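Local coordinates for conserved hypothetical protein (Agrobacterium tumefaciens, PDB 2FEX) that is of unknown function but belongs to the DJ-1/PfpI family of the glutaminase I clan and assembles as a dimer, at residues 9-15 / 42-48; 95-101 / 149-155. All blocks are in the same frame, centred on the assembly; numbering follows the deposited sequence. Where two conformers were deposited one is given.

Interaction 1: residues 9-15 / 42-48; sequences AQDFADW and VTSMGGL
The carboxylate of D14, in the loop between strand 3-7 and helix 18-27, grips the type I turn S44-G47 after strand 42-43 through both oxygens. OD1 accepts the hydroxyl of S44 (OG to OD1, 2.6 Å), and OD2 takes G46 N at 2.8 Å; each is met on its syn side, somewhat out of plane. S44 OG lies between its own backbone N and carbonyl carbon (chi1 69°), turned to D14 while also accepting the N-H of L48. S44 CB sits over one face of the F12 ring, 3.7 Å from the centroid, a CH-pi contact. Backbone bonds continue the seam: M45 N to F12 O is nearly straight (2.8 Å, 173°), and D11 N donates to T43 O. The side chain of Q10 folds back at chi2 (-72°), bringing CG against V42 CG1 and OE1 to T43 N (2.9 Å), which approaches from above the amide's carbonyl plane. At the other end selenomethionine M45 packs SE on A13 and makes an oblique Met-aromatic contact through SE with the six-membered ring of W15, while CE meets the ring edge at CZ3 (4.0 Å). The second subunit covers this end: its F183 meets W15 edge-to-face, and its A22 packs on D14. The buried carboxylate is thus held by hydroxyl and amide donors, which would probably favour its ionised form and fix the turn beside the dimer interface.

Interaction 2: residues 95-101 / 149-155; sequences RLVAGIC and GVVTAAG
G149 opens the contact by accepting the amide of V97 (V97 N to G149 O, 3.1 Å), and the same carbonyl lies against CD1 of L96. A water bridges G149 O and R95 O, donating to both and tying the two segments together just before the strands pair. The following residues form strand 150-153, which runs parallel to strand 96-100 at 4.7 Å between axes, with only 8° between their directions. V150 pairs with V97; both side chains lie on the face that packs against R91 of helix 84-92, and CG1 of V150 leans on V97 O. V151 turns to the other face. Its N-H goes to V97 O and its carbonyl receives the next amide (G99 N to V151 O, 2.9 Å), so its backbone bonds on both sides of A98. CG2 of V151, beside its backbone N, meets L96 CD1 at 3.7 Å, while its CB rests against the methyl of A98. T152 sits beside G99, which has no side chain; the hydroxyl turns to the amide of T119. A153 donates less straight than its neighbours, at 137° (A153 N to G99 O, 3.3 Å), and accepts from the strand end (C101 N to A153 O, 2.8 Å). The A153 methyl touches I100 CG1, and F161 of helix 158-168 packs on both side chains as well as on A98. I100 CG1 also lies 3.3 Å from A154 O. Finally G155 brings its CA to 3.5 Å from C101 CB. C101 has positive phi (62°) at the N-cap of helix 102-109, consistent with the nucleophile elbow of this family; the bond from C101 N to A153 O ties down the strand end, which would help set the direction of a probably reactive cysteine.

How the interactions relate
Interaction 1 precedes interaction 2 along the chain, and their centres lie about 18 Å apart. Interaction 2 is near the centre of the chain and joins neighbouring strands of the mixed sheet. Interaction 1 is more peripheral: the loop that follows strand 3-7 of that sheet meets the start of the small antiparallel hairpin of strands 42-43 and 49-51. The two touch directly, W15 NE1 lying 2.9 Å from G155 O in a probable hydrogen bond. W15 also meets the second subunit, so this probable bond would link the loop at the dimer interface to the neighbourhood of the putative nucleophile elbow.

Interaction 1: residues 9-15 / 42-48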
loop_
_atom_site.group_PDB
_atom_site.type_symbol
_atom_site.label_atom_id
_atom_site.label_comp_id
_atom_site.label_asym_id
_atom_site.label_seq_id
_atom_site.Cartn_x
_atom_site.Cartn_y
_atom_site.Cartn_z
ATOM N N ALA A 9 13.776 0.708 0.735
ATOM C CA ALA A 9 14.912 -0.212 0.592
ATOM C C ALA A 9 14.438 -1.307 -0.292
ATOM O O ALA A 9 13.205 -1.477 -0.538
ATOM C CB ALA A 9 15.302 -0.747 1.970
ATOM N N GLN A 10 15.392 -2.103 -0.750
ATOM C CA GLN A 10 15.052 -3.307 -1.511
ATOM C C GLN A 10 14.074 -4.149 -0.690
ATOM O O GLN A 10 14.265 -4.316 0.534
ATOM C CB GLN A 10 16.329 -4.096 -1.802
ATOM C CG GLN A 10 17.222 -3.393 -2.824
ATOM C CD GLN A 10 16.688 -3.430 -4.269
ATOM O OE1 GLN A 10 15.575 -3.913 -4.552
ATOM N NE2 GLN A 10 17.536 -2.969 -5.202
ATOM N N ASP A 11 13.041 -4.661 -1.362
ATOM C CA ASP A 11 12.049 -5.559 -0.742
ATOM C C ASP A 11 11.265 -4.833 0.345
ATOM O O ASP A 11 10.777 -5.446 1.283
ATOM C CB ASP A 11 12.744 -6.815 -0.159
ATOM C CG ASP A 11 13.365 -7.668 -1.227
ATOM O OD1 ASP A 11 12.692 -7.924 -2.242
ATOM O OD2 ASP A 11 14.508 -8.043 -1.020
ATOM N N PHE A 12 11.028 -3.517 0.172
ATOM C CA PHE A 12 10.162 -2.820 1.160
ATOM C C PHE A 12 8.720 -3.329 1.070
ATOM O O PHE A 12 8.257 -3.781 -0.015
ATOM C CB PHE A 12 10.205 -1.275 1.032
ATOM C CG PHE A 12 9.480 -0.705 -0.179
ATOM C CD1 PHE A 12 8.118 -0.272 -0.046
ATOM C CD2 PHE A 12 10.176 -0.498 -1.399
ATOM C CE1 PHE A 12 7.427 0.360 -1.178
ATOM C CE2 PHE A 12 9.516 0.120 -2.512
ATOM C CZ PHE A 12 8.140 0.514 -2.374
ATOM N N ALA A 13 8.038 -3.277 2.227
ATOM C CA ALA A 13 6.659 -3.783 2.320
ATOM C C ALA A 13 5.713 -2.732 1.700
ATOM O O ALA A 13 5.474 -1.665 2.265
ATOM C CB ALA A 13 6.299 -4.040 3.816
ATOM N N ASP A 14 5.161 -3.053 0.525
ATOM C CA ASP A 14 4.365 -2.049 -0.240
ATOM C C ASP A 14 3.252 -1.451 0.590
ATOM O O ASP A 14 2.927 -0.270 0.427
ATOM C CB ASP A 14 3.688 -2.670 -1.468
ATOM C CG ASP A 14 4.675 -3.375 -2.399
ATOM O OD1 ASP A 14 4.604 -3.095 -3.640
ATOM O OD2 ASP A 14 5.465 -4.215 -1.928
ATOM N N TRP A 15 2.615 -2.273 1.453
ATOM C CA TRP A 15 1.386 -1.797 2.135
ATOM C C TRP A 15 1.707 -0.890 3.350
ATOM O O TRP A 15 0.785 -0.341 3.963
ATOM C CB TRP A 15 0.555 -2.988 2.622
ATOM C CG TRP A 15 1.170 -3.755 3.739
ATOM C CD1 TRP A 15 0.937 -3.566 5.087
ATOM C CD2 TRP A 15 2.052 -4.865 3.625
ATOM N NE1 TRP A 15 1.684 -4.486 5.827
ATOM C CE2 TRP A 15 2.380 -5.286 4.960
ATOM C CE3 TRP A 15 2.653 -5.523 2.549
ATOM C CZ2 TRP A 15 3.270 -6.338 5.209
ATOM C CZ3 TRP A 15 3.553 -6.582 2.806
ATOM C CH2 TRP A 15 3.818 -6.996 4.134
ATOM N N VAL A 42 14.973 0.782 -6.200
ATOM C CA VAL A 42 14.783 -0.479 -5.491
ATOM C C VAL A 42 13.469 -1.132 -5.925
ATOM O O VAL A 42 12.597 -0.471 -6.483
ATOM C CB VAL A 42 14.715 -0.247 -3.958
ATOM C CG1 VAL A 42 16.125 0.238 -3.452
ATOM C CG2 VAL A 42 13.579 0.704 -3.551
ATOM N N THR A 43 13.329 -2.419 -5.615
ATOM C CA THR A 43 12.096 -3.165 -6.030
ATOM C C THR A 43 11.325 -3.523 -4.764
ATOM O O THR A 43 11.876 -4.106 -3.848
ATOM C CB THR A 43 12.473 -4.420 -6.749
ATOM O OG1 THR A 43 13.271 -4.090 -7.909
ATOM C CG2 THR A 43 11.246 -5.180 -7.187
ATOM N N SER A 44 10.062 -3.169 -4.704
ATOM C CA SER A 44 9.267 -3.491 -3.498
ATOM C C SER A 44 8.981 -4.991 -3.425
ATOM O O SER A 44 9.208 -5.785 -4.390
ATOM C CB SER A 44 7.893 -2.810 -3.555
ATOM O OG SER A 44 7.059 -3.385 -4.586
HETATM N N MSE A 45 8.437 -5.414 -2.286
HETATM C CA MSE A 45 8.015 -6.823 -2.182
HETATM C C MSE A 45 7.050 -7.196 -3.308
HETATM O O MSE A 45 7.058 -8.341 -3.771
HETATM C CB MSE A 45 7.339 -7.092 -0.819
HETATM C CG MSE A 45 8.382 -7.337 0.249
HETATM SE SE MSE A 45 7.541 -7.372 2.036
HETATM C CE MSE A 45 6.554 -9.121 1.855
ATOM N N GLY A 46 6.189 -6.240 -3.676
ATOM C CA GLY A 46 5.171 -6.430 -4.723
ATOM C C GLY A 46 5.691 -6.251 -6.148
ATOM O O GLY A 46 4.906 -6.417 -7.113
ATOM N N GLY A 47 7.008 -6.030 -6.297
ATOM C CA GLY A 47 7.631 -5.928 -7.623
ATOM C C GLY A 47 7.685 -4.511 -8.203
ATOM O O GLY A 47 8.227 -4.357 -9.316
ATOM N N LEU A 48 7.183 -3.507 -7.494
ATOM C CA LEU A 48 7.290 -2.125 -8.039
ATOM C C LEU A 48 8.781 -1.763 -8.191
ATOM O O LEU A 48 9.518 -1.801 -7.201
ATOM C CB LEU A 48 6.685 -1.075 -7.078
ATOM C CG LEU A 48 5.179 -1.188 -6.830
ATOM C CD1 LEU A 48 4.843 -0.160 -5.732
ATOM C CD2 LEU A 48 4.364 -0.921 -8.142
HETATM O O HOH W 1 11.750 -7.327 -4.502
#

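Interaction 2: residues 95-101 / 149-155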
loop_
_atom_site.group_PDB
_atom_site.type_symbol
_atom_site.label_atom_id
_atom_site.label_comp_id
_atom_site.label_asym_id
_atom_site.label_seq_id
_atom_site.Cartn_x
_atom_site.Cartn_y
_atom_site.Cartn_z
ATOM N N ARG A 95 13.185 15.725 15.313
ATOM C CA ARG A 95 12.214 15.345 14.307
ATOM C C ARG A 95 11.603 13.985 14.634
ATOM O O ARG A 95 12.298 13.061 15.092
ATOM C CB ARG A 95 12.849 15.226 12.903
ATOM C CG ARG A 95 13.547 16.461 12.405
ATOM C CD ARG A 95 12.594 17.653 12.428
ATOM N NE ARG A 95 13.157 18.712 11.625
ATOM C CZ ARG A 95 12.595 19.905 11.512
ATOM N NH1 ARG A 95 11.467 20.191 12.195
ATOM N NH2 ARG A 95 13.173 20.826 10.757
ATOM N N LEU A 96 10.318 13.860 14.297
ATOM C CA LEU A 96 9.614 12.574 14.384
ATOM C C LEU A 96 10.384 11.475 13.652
ATOM O O LEU A 96 10.806 11.700 12.514
ATOM C CB LEU A 96 8.248 12.722 13.673
ATOM C CG LEU A 96 7.412 11.460 13.486
ATOM C CD1 LEU A 96 7.108 10.883 14.899
ATOM C CD2 LEU A 96 6.092 11.837 12.772
ATOM N N VAL A 97 10.552 10.321 14.292
ATOM C CA VAL A 97 11.108 9.132 13.595
ATOM C C VAL A 97 10.047 8.020 13.729
ATOM O O VAL A 97 9.570 7.820 14.842
ATOM C CB VAL A 97 12.458 8.687 14.175
ATOM C CG1 VAL A 97 12.886 7.361 13.557
ATOM C CG2 VAL A 97 13.490 9.762 13.843
ATOM N N ALA A 98 9.652 7.360 12.636
ATOM C CA ALA A 98 8.521 6.391 12.707
ATOM C C ALA A 98 9.041 5.137 12.012
ATOM O O ALA A 98 9.655 5.228 10.903
ATOM C CB ALA A 98 7.312 6.898 11.950
ATOM N N GLY A 99 8.772 3.981 12.611
ATOM C CA GLY A 99 9.181 2.714 12.000
ATOM C C GLY A 99 8.096 1.687 12.208
ATOM O O GLY A 99 7.515 1.606 13.291
ATOM N N ILE A 100 7.842 0.915 11.143
ATOM C CA ILE A 100 6.793 -0.120 11.180
ATOM C C ILE A 100 7.398 -1.496 10.854
ATOM O O ILE A 100 8.393 -1.641 10.032
ATOM C CB ILE A 100 5.633 0.300 10.246
ATOM C CG1 ILE A 100 4.559 -0.808 10.190
ATOM C CG2 ILE A 100 6.193 0.586 8.800
ATOM C CD1 ILE A 100 3.194 -0.255 9.605
ATOM N N CYS A 101 6.835 -2.507 11.494
ATOM C CA CYS A 101 7.149 -3.905 11.170
ATOM C C CYS A 101 8.665 -4.173 11.449
ATOM O O CYS A 101 9.189 -3.792 12.536
ATOM C CB CYS A 101 6.737 -4.170 9.684
ATOM S SG CYS A 101 6.698 -5.891 9.104
ATOM N N GLY A 149 8.201 11.505 20.438
ATOM C CA GLY A 149 8.599 11.777 19.027
ATOM C C GLY A 149 8.981 10.542 18.249
ATOM O O GLY A 149 9.633 10.633 17.200
ATOM N N VAL A 150 8.582 9.366 18.740
ATOM C CA VAL A 150 8.844 8.127 18.028
ATOM C C VAL A 150 7.513 7.394 17.856
ATOM O O VAL A 150 6.765 7.155 18.817
ATOM C CB VAL A 150 9.821 7.227 18.871
ATOM C CG1 VAL A 150 10.015 5.826 18.213
ATOM C CG2 VAL A 150 11.180 7.940 19.049
ATOM N N VAL A 151 7.216 7.026 16.620
ATOM C CA VAL A 151 6.013 6.269 16.325
ATOM C C VAL A 151 6.449 4.856 15.869
ATOM O O VAL A 151 7.339 4.701 15.014
ATOM C CB VAL A 151 5.203 6.939 15.192
ATOM C CG1 VAL A 151 4.047 6.001 14.723
ATOM C CG2 VAL A 151 4.603 8.291 15.736
ATOM N N THR A 152 5.819 3.833 16.429
ATOM C CA THR A 152 6.111 2.467 16.050
ATOM C C THR A 152 4.798 1.688 15.827
ATOM O O THR A 152 3.757 2.052 16.345
ATOM C CB THR A 152 6.997 1.748 17.119
ATOM O OG1 THR A 152 6.387 1.929 18.410
ATOM C CG2 THR A 152 8.460 2.323 17.072
ATOM N N ALA A 153 4.893 0.621 15.026
ATOM C CA ALA A 153 3.752 -0.250 14.729
ATOM C C ALA A 153 4.224 -1.570 14.198
ATOM O O ALA A 153 5.346 -1.699 13.685
ATOM C CB ALA A 153 2.890 0.416 13.663
ATOM N N ALA A 154 3.322 -2.551 14.329
ATOM C CA ALA A 154 3.529 -3.857 13.703
ATOM C C ALA A 154 3.154 -3.647 12.208
ATOM O O ALA A 154 2.374 -2.711 11.869
ATOM C CB ALA A 154 2.586 -4.827 14.344
ATOM N N GLY A 155 3.629 -4.560 11.373
ATOM C CA GLY A 155 3.276 -4.542 9.959
ATOM C C GLY A 155 1.775 -4.692 9.733
ATOM O O GLY A 155 1.275 -4.264 8.696
HETATM O O HOH W 2 11.918 12.088 17.567
#